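Local coordinates for protein uroporphyrinogen III cosynthase (HemD) (Helicobacter pylori, PDB 3P9Z) that probably catalyses the cyclisation of linear hydroxymethylbilane to uroporphyrinogen III, with loss of water, in tetrapyrrole (haem) biosynthesis, at residues 41-46 with 114-119; 46-51 with 140-145. All coordinates share one frame; numbering follows the deposited sequence.

Contact 1 (41-46 with 114-119); sequences LIFTSK and LYLRAK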
loop_
_atom_site.group_PDB
_atom_site.type_symbol
_atom_site.label_atom_id
_atom_site.label_comp_id
_atom_site.label_asym_id
_atom_site.label_seq_id
_atom_site.Cartn_x
_atom_site.Cartn_y
_atom_site.Cartn_z
ATOM N N LEU A 41 11.201 -14.582 6.477
ATOM C CA LEU A 41 10.123 -13.618 6.601
ATOM C C LEU A 41 9.646 -13.258 5.200
ATOM O O LEU A 41 10.427 -13.279 4.240
ATOM C CB LEU A 41 10.609 -12.344 7.280
ATOM C CG LEU A 41 11.378 -12.388 8.610
ATOM C CD1 LEU A 41 11.860 -10.987 8.914
ATOM C CD2 LEU A 41 10.546 -12.955 9.779
ATOM N N ILE A 42 8.376 -12.905 5.085
ATOM C CA ILE A 42 7.893 -12.375 3.827
ATOM C C ILE A 42 7.040 -11.125 4.031
ATOM O O ILE A 42 6.247 -11.042 4.975
ATOM C CB ILE A 42 7.225 -13.475 2.947
ATOM C CG1 ILE A 42 6.858 -12.915 1.559
ATOM C CG2 ILE A 42 6.023 -14.139 3.651
ATOM C CD1 ILE A 42 6.654 -13.986 0.550
ATOM N N PHE A 43 7.260 -10.149 3.150
ATOM C CA PHE A 43 6.582 -8.868 3.152
ATOM C C PHE A 43 5.995 -8.619 1.763
ATOM O O PHE A 43 6.605 -8.995 0.754
ATOM C CB PHE A 43 7.585 -7.738 3.448
ATOM C CG PHE A 43 8.252 -7.842 4.799
ATOM C CD1 PHE A 43 9.355 -8.674 4.987
ATOM C CD2 PHE A 43 7.785 -7.089 5.873
ATOM C CE1 PHE A 43 9.992 -8.772 6.244
ATOM C CE2 PHE A 43 8.414 -7.163 7.135
ATOM C CZ PHE A 43 9.513 -8.003 7.320
ATOM N N THR A 44 4.818 -8.002 1.723
ATOM C CA THR A 44 4.220 -7.540 0.468
ATOM C C THR A 44 4.188 -6.011 0.420
ATOM O O THR A 44 4.023 -5.441 -0.642
ATOM C CB THR A 44 2.775 -8.030 0.307
ATOM O OG1 THR A 44 2.025 -7.622 1.450
ATOM C CG2 THR A 44 2.711 -9.529 0.189
ATOM N N SER A 45 4.338 -5.350 1.566
ATOM C CA SER A 45 4.296 -3.876 1.620
ATOM C C SER A 45 5.436 -3.284 2.454
ATOM O O SER A 45 5.839 -3.858 3.468
ATOM C CB SER A 45 2.956 -3.412 2.200
ATOM O OG SER A 45 2.998 -2.030 2.531
ATOM N N LYS A 46 5.929 -2.120 2.052
ATOM C CA LYS A 46 6.871 -1.375 2.881
ATOM C C LYS A 46 6.268 -0.967 4.242
ATOM O O LYS A 46 6.987 -0.722 5.220
ATOM C CB LYS A 46 7.398 -0.156 2.121
ATOM C CG LYS A 46 6.348 0.945 1.867
ATOM C CD LYS A 46 6.897 1.997 0.887
ATOM C CE LYS A 46 5.844 3.039 0.543
ATOM N NZ LYS A 46 6.427 4.043 -0.383
ATOM N N LEU A 114 7.304 -16.472 8.200
ATOM C CA LEU A 114 6.476 -15.537 8.925
ATOM C C LEU A 114 6.116 -14.414 7.975
ATOM O O LEU A 114 6.993 -13.689 7.491
ATOM C CB LEU A 114 7.213 -14.970 10.134
ATOM C CG LEU A 114 6.441 -13.936 10.972
ATOM C CD1 LEU A 114 5.081 -14.486 11.514
ATOM C CD2 LEU A 114 7.319 -13.492 12.114
ATOM N N TYR A 115 4.825 -14.298 7.702
ATOM C CA TYR A 115 4.298 -13.247 6.839
ATOM C C TYR A 115 3.856 -12.045 7.677
ATOM O O TYR A 115 2.895 -12.130 8.428
ATOM C CB TYR A 115 3.120 -13.809 6.035
ATOM C CG TYR A 115 2.404 -12.828 5.143
ATOM C CD1 TYR A 115 3.082 -11.772 4.521
ATOM C CD2 TYR A 115 1.047 -12.993 4.869
ATOM C CE1 TYR A 115 2.407 -10.878 3.673
ATOM C CE2 TYR A 115 0.364 -12.117 4.021
ATOM C CZ TYR A 115 1.042 -11.067 3.427
ATOM O OH TYR A 115 0.347 -10.206 2.594
ATOM N N LEU A 116 4.553 -10.924 7.533
ATOM C CA LEU A 116 4.179 -9.700 8.256
ATOM C C LEU A 116 3.251 -8.895 7.360
ATOM O O LEU A 116 3.654 -8.410 6.289
ATOM C CB LEU A 116 5.432 -8.921 8.708
ATOM C CG LEU A 116 6.266 -9.922 9.554
ATOM C CD1 LEU A 116 7.764 -9.810 9.407
ATOM C CD2 LEU A 116 5.879 -10.015 11.033
ATOM N N ARG A 117 1.994 -8.783 7.781
ATOM C CA ARG A 117 0.934 -8.415 6.843
ATOM C C ARG A 117 -0.020 -7.308 7.321
ATOM O O ARG A 117 -0.021 -6.926 8.501
ATOM C CB ARG A 117 0.132 -9.672 6.475
ATOM C CG ARG A 117 -0.645 -10.268 7.650
ATOM C CD ARG A 117 -1.823 -11.131 7.189
ATOM N NE ARG A 117 -2.800 -10.379 6.384
ATOM C CZ ARG A 117 -3.635 -10.926 5.496
ATOM N NH1 ARG A 117 -3.633 -12.241 5.266
ATOM N NH2 ARG A 117 -4.481 -10.152 4.828
ATOM N N ALA A 118 -0.827 -6.823 6.379
ATOM C CA ALA A 118 -1.937 -5.925 6.642
ATOM C C ALA A 118 -3.121 -6.685 7.234
ATOM O O ALA A 118 -3.293 -7.887 6.999
ATOM C CB ALA A 118 -2.363 -5.246 5.359
ATOM N N LYS A 119 -3.931 -5.967 8.003
ATOM C CA LYS A 119 -5.160 -6.521 8.557
ATOM C C LYS A 119 -6.137 -6.812 7.440
ATOM O O LYS A 119 -6.833 -7.811 7.462
ATOM C CB LYS A 119 -5.809 -5.532 9.534
ATOM C CG LYS A 119 -6.953 -6.130 10.344
ATOM C CD LYS A 119 -7.148 -5.382 11.655
ATOM C CE LYS A 119 -7.923 -6.224 12.675
ATOM N NZ LYS A 119 -7.489 -5.900 14.089
HETATM O O HOH W 1 3.559 -7.043 4.066
HETATM O O HOH W 2 0.633 -6.501 3.843
#
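Ile42 and Tyr115 pair in register on neighbouring parallel strands, and their side chains lie on the same face of the sheet. Ile42 CG2 packs on Tyr115 CB at 3.8 Å. Tyr115 has CG anti to its backbone N (chi1 177°). This carries the ring along the sheet to Thr44, where the first strand has ended. Ile42 O lies at the edge of the ring, near its plane, 3.3 Å from Tyr115 CD1. Thr44 crosses the tyrosine at about a right angle. Its methyl CG2 is 3.4 Å from Tyr115 OH, and its OG1 lies near the ring plane. On the other face, Leu41 and Leu114 run side by side, as do Phe43 and Leu116, with Leu116 CD1 3.3 Å from Phe43 CZ. The backbone of Ile42 bonds to the residues flanking Tyr115: its N donates to Leu114 O (2.9 Å), and its O accepts from Leu116 N (3.1 Å). After Ile42 the chains diverge, and water 1 bridges Thr44 N (2.8 Å) to Leu116 O (2.6 Å). Helix 46-55 covers the Phe43 and Leu116 side. The Thr44 and Tyr115 hydroxyls both hydrogen-bond malonate, probably from crystallisation. This may be an anion-binding spot, consistent with a carboxylate-rich substrate.

Contact 2 (46-51 with 140-145); sequences KNAVFS and VVYENK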
loop_
_atom_site.group_PDB
_atom_site.type_symbol
_atom_site.label_atom_id
_atom_site.label_comp_id
_atom_site.label_asym_id
_atom_site.label_seq_id
_atom_site.Cartn_x
_atom_site.Cartn_y
_atom_site.Cartn_z
ATOM N N LYS A 46 5.929 -2.120 2.052
ATOM C CA LYS A 46 6.871 -1.375 2.881
ATOM C C LYS A 46 6.268 -0.967 4.242
ATOM O O LYS A 46 6.987 -0.722 5.220
ATOM C CB LYS A 46 7.398 -0.156 2.121
ATOM C CG LYS A 46 6.348 0.945 1.867
ATOM C CD LYS A 46 6.897 1.997 0.887
ATOM C CE LYS A 46 5.844 3.039 0.543
ATOM N NZ LYS A 46 6.427 4.043 -0.383
ATOM N N ASN A 47 4.944 -0.909 4.315
ATOM C CA ASN A 47 4.288 -0.467 5.544
ATOM C C ASN A 47 4.435 -1.443 6.704
ATOM O O ASN A 47 4.438 -1.036 7.872
ATOM C CB ASN A 47 2.826 -0.126 5.268
ATOM C CG ASN A 47 2.694 1.114 4.394
ATOM O OD1 ASN A 47 3.169 2.187 4.761
ATOM N ND2 ASN A 47 2.087 0.961 3.223
ATOM N N ALA A 48 4.568 -2.725 6.368
ATOM C CA ALA A 48 4.878 -3.761 7.356
ATOM C C ALA A 48 6.314 -3.613 7.869
ATOM O O ALA A 48 6.571 -3.841 9.046
ATOM C CB ALA A 48 4.637 -5.160 6.780
ATOM N N VAL A 49 7.240 -3.195 7.000
ATOM C CA VAL A 49 8.605 -2.896 7.451
ATOM C C VAL A 49 8.619 -1.696 8.419
ATOM O O VAL A 49 9.204 -1.770 9.513
ATOM C CB VAL A 49 9.590 -2.659 6.266
ATOM C CG1 VAL A 49 11.024 -2.470 6.775
ATOM C CG2 VAL A 49 9.521 -3.829 5.251
ATOM N N PHE A 50 7.956 -0.603 8.024
ATOM C CA PHE A 50 7.913 0.605 8.863
ATOM C C PHE A 50 7.254 0.361 10.214
ATOM O O PHE A 50 7.664 0.927 11.216
ATOM C CB PHE A 50 7.188 1.742 8.147
ATOM C CG PHE A 50 7.877 2.206 6.912
ATOM C CD1 PHE A 50 9.266 2.301 6.870
ATOM C CD2 PHE A 50 7.136 2.563 5.785
ATOM C CE1 PHE A 50 9.915 2.743 5.713
ATOM C CE2 PHE A 50 7.771 3.001 4.622
ATOM C CZ PHE A 50 9.159 3.089 4.576
ATOM N N SER A 51 6.226 -0.476 10.217
ATOM C CA SER A 51 5.559 -0.888 11.432
ATOM C C SER A 51 6.540 -1.559 12.388
ATOM O O SER A 51 6.579 -1.215 13.563
ATOM C CB SER A 51 4.405 -1.846 11.114
ATOM O OG SER A 51 3.758 -2.258 12.320
ATOM N N VAL A 140 -0.581 -9.832 11.676
ATOM C CA VAL A 140 -1.060 -8.513 11.312
ATOM C C VAL A 140 -0.245 -7.431 12.050
ATOM O O VAL A 140 -0.310 -7.313 13.274
ATOM C CB VAL A 140 -2.560 -8.396 11.692
ATOM C CG1 VAL A 140 -3.070 -6.954 11.530
ATOM C CG2 VAL A 140 -3.410 -9.399 10.857
ATOM N N VAL A 141 0.516 -6.630 11.316
ATOM C CA VAL A 141 1.309 -5.584 11.975
ATOM C C VAL A 141 0.868 -4.173 11.597
ATOM O O VAL A 141 1.384 -3.185 12.133
ATOM C CB VAL A 141 2.839 -5.779 11.761
ATOM C CG1 VAL A 141 3.293 -7.156 12.355
ATOM C CG2 VAL A 141 3.206 -5.669 10.298
ATOM N N TYR A 142 -0.080 -4.065 10.669
ATOM C CA TYR A 142 -0.612 -2.741 10.337
ATOM C C TYR A 142 -1.994 -2.808 9.714
ATOM O O TYR A 142 -2.428 -3.864 9.248
ATOM C CB TYR A 142 0.360 -1.925 9.450
ATOM C CG TYR A 142 0.324 -2.311 7.992
ATOM C CD1 TYR A 142 1.077 -3.384 7.527
ATOM C CD2 TYR A 142 -0.477 -1.620 7.074
ATOM C CE1 TYR A 142 1.051 -3.769 6.198
ATOM C CE2 TYR A 142 -0.514 -2.010 5.712
ATOM C CZ TYR A 142 0.267 -3.080 5.298
ATOM O OH TYR A 142 0.264 -3.498 3.989
ATOM N N GLU A 143 -2.668 -1.656 9.730
ATOM C CA GLU A 143 -3.953 -1.486 9.081
ATOM C C GLU A 143 -3.995 -0.115 8.413
ATOM O O GLU A 143 -3.519 0.882 8.978
ATOM C CB GLU A 143 -5.081 -1.619 10.098
ATOM C CG GLU A 143 -6.454 -1.700 9.467
ATOM C CD GLU A 143 -7.581 -1.776 10.484
ATOM O OE1 GLU A 143 -7.321 -1.662 11.700
ATOM O OE2 GLU A 143 -8.742 -1.953 10.056
ATOM N N ASN A 144 -4.529 -0.083 7.196
ATOM C CA ASN A 144 -4.728 1.157 6.467
ATOM C C ASN A 144 -6.167 1.565 6.717
ATOM O O ASN A 144 -7.099 0.885 6.283
ATOM C CB ASN A 144 -4.448 0.964 4.969
ATOM C CG ASN A 144 -4.593 2.255 4.173
ATOM O OD1 ASN A 144 -4.344 3.354 4.680
ATOM N ND2 ASN A 144 -4.990 2.122 2.906
ATOM N N LYS A 145 -6.334 2.665 7.439
ATOM C CA LYS A 145 -7.608 3.033 8.035
ATOM C C LYS A 145 -8.063 4.428 7.584
ATOM O O LYS A 145 -7.241 5.340 7.444
ATOM C CB LYS A 145 -7.414 3.064 9.554
ATOM C CG LYS A 145 -8.607 2.660 10.360
ATOM C CD LYS A 145 -8.173 2.369 11.798
ATOM C CE LYS A 145 -9.375 2.213 12.720
ATOM N NZ LYS A 145 -9.958 3.546 13.050
#
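Helix 46-51 passes over strand 140-145: the axes of the two segments come within 7.5 Å, with their N-to-C directions 118° apart, and the closest CA atoms are those of Ala48 and Val141. Tyr142 carries much of the contact. Its ring lies against the first turn of the helix. Asn47 CB sits over the centre of one ring face in a CH-pi contact, 3.9 Å from the centroid and 11° off the normal. Ala48 meets the CE1 side of the same ring, with its backbone N 3.7 Å from Tyr142 CE1. The methyl of Ala48 also touches Val141 CG2 at 3.8 Å, so this small residue fits between valine and tyrosine. The packing belongs to an alpha/beta domain of the two-domain HemD fold: the helix follows strand 40-43 after a short turn and covers one face of the sheet to which strand 140-145 belongs. One turn further on, Ser51 makes the polar link. Its OG, in a buried residue, donates to Val141 O at 2.6 Å, approaching from above the carbonyl plane. Chi1 of 180° sets the hydroxyl anti to the serine N and directs it at the strand. Tyr28 of strand 19-28 packs on Ser51 and Phe50, while Leu116 of strand 112-118 lies against Val141.

Overall arrangement
The centres of the two contacts are about 8 Å apart. Lys46 belongs to both, because strand 40-43 of contact 1 runs into helix 46-55 of contact 2. Strands 112-118 and 135-146 are neighbours in one sheet. The segments of the two contacts alternate along the chain: 41-46, 46-51, 114-119, then 140-145. The contacts also touch directly. Arg117 O lies 2.9 Å from Val141 N, a probable hydrogen bond, and Ala118 CB packs on the Tyr142 ring. Together they join three adjacent strands and the helix over them. Malonate is bound near Tyr115 and near Tyr142, so the contacts may border a ligand pocket.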